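Local structure of 4-hydroxy-tetrahydrodipicolinate synthase (Aquifex aeolicus, 2EHH) at residues T191-V202 with L217-F226. The protein probably catalyses the condensation of pyruvate with aspartate beta-semialdehyde to 4-hydroxy-tetrahydrodipicolinate, a step of lysine biosynthesis. Numbering follows the deposited sequence.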
loop_
_atom_site.group_PDB
_atom_site.type_symbol
_atom_site.label_atom_id
_atom_site.label_comp_id
_atom_site.label_asym_id
_atom_site.label_seq_id
_atom_site.Cartn_x
_atom_site.Cartn_y
_atom_site.Cartn_z
ATOM N N THR A 191 22.112 -2.871 -1.933
ATOM C CA THR A 191 23.160 -3.823 -2.273
ATOM C C THR A 191 23.836 -4.425 -1.042
ATOM O O THR A 191 23.988 -5.642 -0.948
ATOM C CB THR A 191 24.218 -3.161 -3.164
ATOM O OG1 THR A 191 23.594 -2.724 -4.380
ATOM C CG2 THR A 191 25.335 -4.149 -3.501
ATOM N N LEU A 192 24.227 -3.580 -0.093
ATOM C CA LEU A 192 24.902 -4.069 1.108
ATOM C C LEU A 192 24.053 -5.083 1.882
ATOM O O LEU A 192 24.481 -6.219 2.094
ATOM C CB LEU A 192 25.308 -2.895 2.009
ATOM C CG LEU A 192 26.200 -3.226 3.213
ATOM C CD1 LEU A 192 26.952 -1.972 3.654
ATOM C CD2 LEU A 192 25.355 -3.792 4.351
ATOM N N PRO A 193 22.838 -4.695 2.310
ATOM C CA PRO A 193 22.034 -5.677 3.048
ATOM C C PRO A 193 21.700 -6.934 2.236
ATOM O O PRO A 193 21.651 -8.035 2.778
ATOM C CB PRO A 193 20.792 -4.880 3.468
ATOM C CG PRO A 193 20.701 -3.774 2.422
ATOM C CD PRO A 193 22.155 -3.390 2.237
ATOM N N MET A 194 21.474 -6.785 0.934
ATOM C CA MET A 194 21.160 -7.951 0.118
ATOM C C MET A 194 22.367 -8.884 0.001
ATOM O O MET A 194 22.219 -10.106 0.027
ATOM C CB MET A 194 20.704 -7.536 -1.281
ATOM C CG MET A 194 19.270 -7.054 -1.340
ATOM S SD MET A 194 18.632 -7.144 -3.016
ATOM C CE MET A 194 17.115 -6.113 -2.838
ATOM N N MET A 195 23.559 -8.315 -0.133
ATOM C CA MET A 195 24.745 -9.159 -0.242
ATOM C C MET A 195 25.080 -9.810 1.100
ATOM O O MET A 195 25.627 -10.912 1.147
ATOM C CB MET A 195 25.921 -8.356 -0.799
ATOM C CG MET A 195 25.742 -8.053 -2.286
ATOM S SD MET A 195 27.129 -7.215 -3.062
ATOM C CE MET A 195 28.250 -8.620 -3.316
ATOM N N ALA A 196 24.728 -9.143 2.193
ATOM C CA ALA A 196 24.976 -9.717 3.512
ATOM C C ALA A 196 24.131 -10.989 3.633
ATOM O O ALA A 196 24.480 -11.915 4.365
ATOM C CB ALA A 196 24.600 -8.716 4.603
ATOM N N LEU A 197 23.026 -11.032 2.888
ATOM C CA LEU A 197 22.127 -12.184 2.886
ATOM C C LEU A 197 22.463 -13.230 1.826
ATOM O O LEU A 197 21.843 -14.293 1.781
ATOM C CB LEU A 197 20.678 -11.723 2.692
ATOM C CG LEU A 197 19.961 -11.143 3.915
ATOM C CD1 LEU A 197 18.688 -10.420 3.479
ATOM C CD2 LEU A 197 19.630 -12.270 4.883
ATOM N N GLY A 198 23.423 -12.935 0.957
ATOM C CA GLY A 198 23.787 -13.908 -0.061
ATOM C C GLY A 198 23.704 -13.472 -1.516
ATOM O O GLY A 198 24.003 -14.273 -2.410
ATOM N N ALA A 199 23.292 -12.229 -1.772
ATOM C CA ALA A 199 23.208 -11.732 -3.150
ATOM C C ALA A 199 24.634 -11.734 -3.685
ATOM O O ALA A 199 25.581 -11.584 -2.916
ATOM C CB ALA A 199 22.635 -10.323 -3.178
ATOM N N LYS A 200 24.793 -11.885 -4.994
ATOM C CA LYS A 200 26.127 -11.952 -5.573
ATOM C C LYS A 200 26.619 -10.696 -6.279
ATOM O O LYS A 200 27.714 -10.680 -6.849
ATOM C CB LYS A 200 26.197 -13.156 -6.514
ATOM C CG LYS A 200 25.957 -14.475 -5.784
ATOM C CD LYS A 200 25.880 -15.648 -6.738
ATOM C CE LYS A 200 25.638 -16.954 -5.988
ATOM N NZ LYS A 200 25.464 -18.104 -6.927
ATOM N N GLY A 201 25.821 -9.638 -6.230
ATOM C CA GLY A 201 26.221 -8.404 -6.873
ATOM C C GLY A 201 25.050 -7.460 -7.054
ATOM O O GLY A 201 24.020 -7.602 -6.392
ATOM N N VAL A 202 25.207 -6.501 -7.961
ATOM C CA VAL A 202 24.161 -5.524 -8.222
ATOM C C VAL A 202 24.120 -5.076 -9.678
ATOM O O VAL A 202 25.154 -4.998 -10.346
ATOM C CB VAL A 202 24.363 -4.254 -7.348
ATOM C CG1 VAL A 202 25.734 -3.636 -7.626
ATOM C CG2 VAL A 202 23.269 -3.231 -7.640
ATOM N N LEU A 217 32.609 -1.256 -3.223
ATOM C CA LEU A 217 31.582 -1.669 -2.274
ATOM C C LEU A 217 31.315 -3.158 -2.483
ATOM O O LEU A 217 31.279 -3.938 -1.531
ATOM C CB LEU A 217 30.296 -0.854 -2.495
ATOM C CG LEU A 217 29.023 -1.152 -1.682
ATOM C CD1 LEU A 217 28.424 -2.472 -2.119
ATOM C CD2 LEU A 217 29.333 -1.176 -0.199
ATOM N N ILE A 218 31.146 -3.545 -3.745
ATOM C CA ILE A 218 30.883 -4.933 -4.099
ATOM C C ILE A 218 32.005 -5.889 -3.682
ATOM O O ILE A 218 31.740 -6.958 -3.135
ATOM C CB ILE A 218 30.657 -5.082 -5.620
ATOM C CG1 ILE A 218 29.435 -4.268 -6.045
ATOM C CG2 ILE A 218 30.475 -6.545 -5.982
ATOM C CD1 ILE A 218 28.179 -4.621 -5.290
ATOM N N ARG A 219 33.254 -5.522 -3.947
ATOM C CA ARG A 219 34.354 -6.402 -3.567
ATOM C C ARG A 219 34.465 -6.571 -2.051
ATOM O O ARG A 219 34.740 -7.666 -1.564
ATOM C CB ARG A 219 35.675 -5.909 -4.173
ATOM C CG ARG A 219 35.912 -6.490 -5.573
ATOM C CD ARG A 219 37.222 -6.042 -6.208
ATOM N NE ARG A 219 37.180 -4.642 -6.620
ATOM C CZ ARG A 219 38.138 -4.037 -7.313
ATOM N NH1 ARG A 219 39.219 -4.711 -7.677
ATOM N NH2 ARG A 219 38.016 -2.757 -7.644
ATOM N N ALA A 220 34.233 -5.496 -1.305
ATOM C CA ALA A 220 34.290 -5.573 0.149
ATOM C C ALA A 220 33.239 -6.570 0.636
ATOM O O ALA A 220 33.512 -7.412 1.499
ATOM C CB ALA A 220 34.032 -4.204 0.754
ATOM N N ALA A 221 32.035 -6.479 0.073
ATOM C CA ALA A 221 30.951 -7.378 0.454
ATOM C C ALA A 221 31.267 -8.809 0.050
ATOM O O ALA A 221 31.038 -9.742 0.819
ATOM C CB ALA A 221 29.639 -6.934 -0.191
ATOM N N LEU A 222 31.779 -8.988 -1.162
ATOM C CA LEU A 222 32.116 -10.327 -1.627
ATOM C C LEU A 222 33.201 -10.925 -0.734
ATOM O O LEU A 222 33.254 -12.137 -0.535
ATOM C CB LEU A 222 32.583 -10.290 -3.089
ATOM C CG LEU A 222 31.491 -10.067 -4.144
ATOM C CD1 LEU A 222 32.119 -9.917 -5.527
ATOM C CD2 LEU A 222 30.514 -11.240 -4.125
ATOM N N GLU A 223 34.056 -10.067 -0.187
ATOM C CA GLU A 223 35.132 -10.518 0.690
ATOM C C GLU A 223 34.613 -10.750 2.106
ATOM O O GLU A 223 35.292 -11.358 2.930
ATOM C CB GLU A 223 36.261 -9.490 0.713
ATOM N N GLY A 224 33.407 -10.260 2.386
ATOM C CA GLY A 224 32.829 -10.436 3.707
ATOM C C GLY A 224 33.220 -9.345 4.688
ATOM O O GLY A 224 32.951 -9.453 5.884
ATOM N N ASP A 225 33.857 -8.294 4.180
ATOM C CA ASP A 225 34.285 -7.176 5.009
ATOM C C ASP A 225 33.197 -6.108 5.002
ATOM O O ASP A 225 33.262 -5.141 4.236
ATOM C CB ASP A 225 35.587 -6.590 4.460
ATOM C CG ASP A 225 36.162 -5.506 5.351
ATOM O OD1 ASP A 225 35.471 -5.070 6.295
ATOM O OD2 ASP A 225 37.306 -5.083 5.100
ATOM N N PHE A 226 32.199 -6.274 5.862
ATOM C CA PHE A 226 31.105 -5.317 5.898
ATOM C C PHE A 226 31.409 -4.030 6.643
ATOM O O PHE A 226 30.638 -3.078 6.574
ATOM C CB PHE A 226 29.838 -6.000 6.412
ATOM C CG PHE A 226 29.199 -6.885 5.381
ATOM C CD1 PHE A 226 28.365 -6.345 4.403
ATOM C CD2 PHE A 226 29.510 -8.241 5.318
ATOM C CE1 PHE A 226 27.856 -7.138 3.373
ATOM C CE2 PHE A 226 29.008 -9.045 4.293
ATOM C CZ PHE A 226 28.178 -8.489 3.317
#
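Leu217 CD1 meets the methyl of Thr191, CG2, at 3.8 Å. The Thr191 hydroxyl takes no part and makes weak hydrogen bonds with Ser185 OG and the backbone oxygens of Asp187 and Asp188. Ile218 reaches in with its delta methyl. Its CG1 is turned anti to the carbonyl carbon (chi1 -62°), and Ile218 CD1, at the end of this branch, sits tightly against Thr191 CG2 at 3.4 Å. The same Ile218 CD1 lies 3.5 Å from Val202 CG1 and also touches Met195 SD. It thus joins helix 211-223 to both helix 191-196 and the last barrel strand, 201-204. Ala221 CB packs on Met195 CB and SD. The Met195 chain bends at its last torsion (chi3 79°), which carries Met195 CE across to Leu222 CD2, 3.6 Å away. Gly224 ends the helix in a Schellman motif, and Phe226 follows at the start of helix 226-242. Phe226 CZ lies 3.4 Å from Ala196 CA. Leu192 CG approaches the ring edge in plane, 4.0 Å from Phe226 CD1. With an alanine in place of Phe226, Leu192 and Ala196 would probably lose this neighbour, and the edge-to-face pairing with Phe226 of the second subunit would go too. No hydrogen bond crosses between the segments. These neighbouring elements of the TIM barrel, with helix segments 191-196 and 217-223 near parallel at 22°, are therefore held by apolar contact, which extends through Phe226 to the subunit interface.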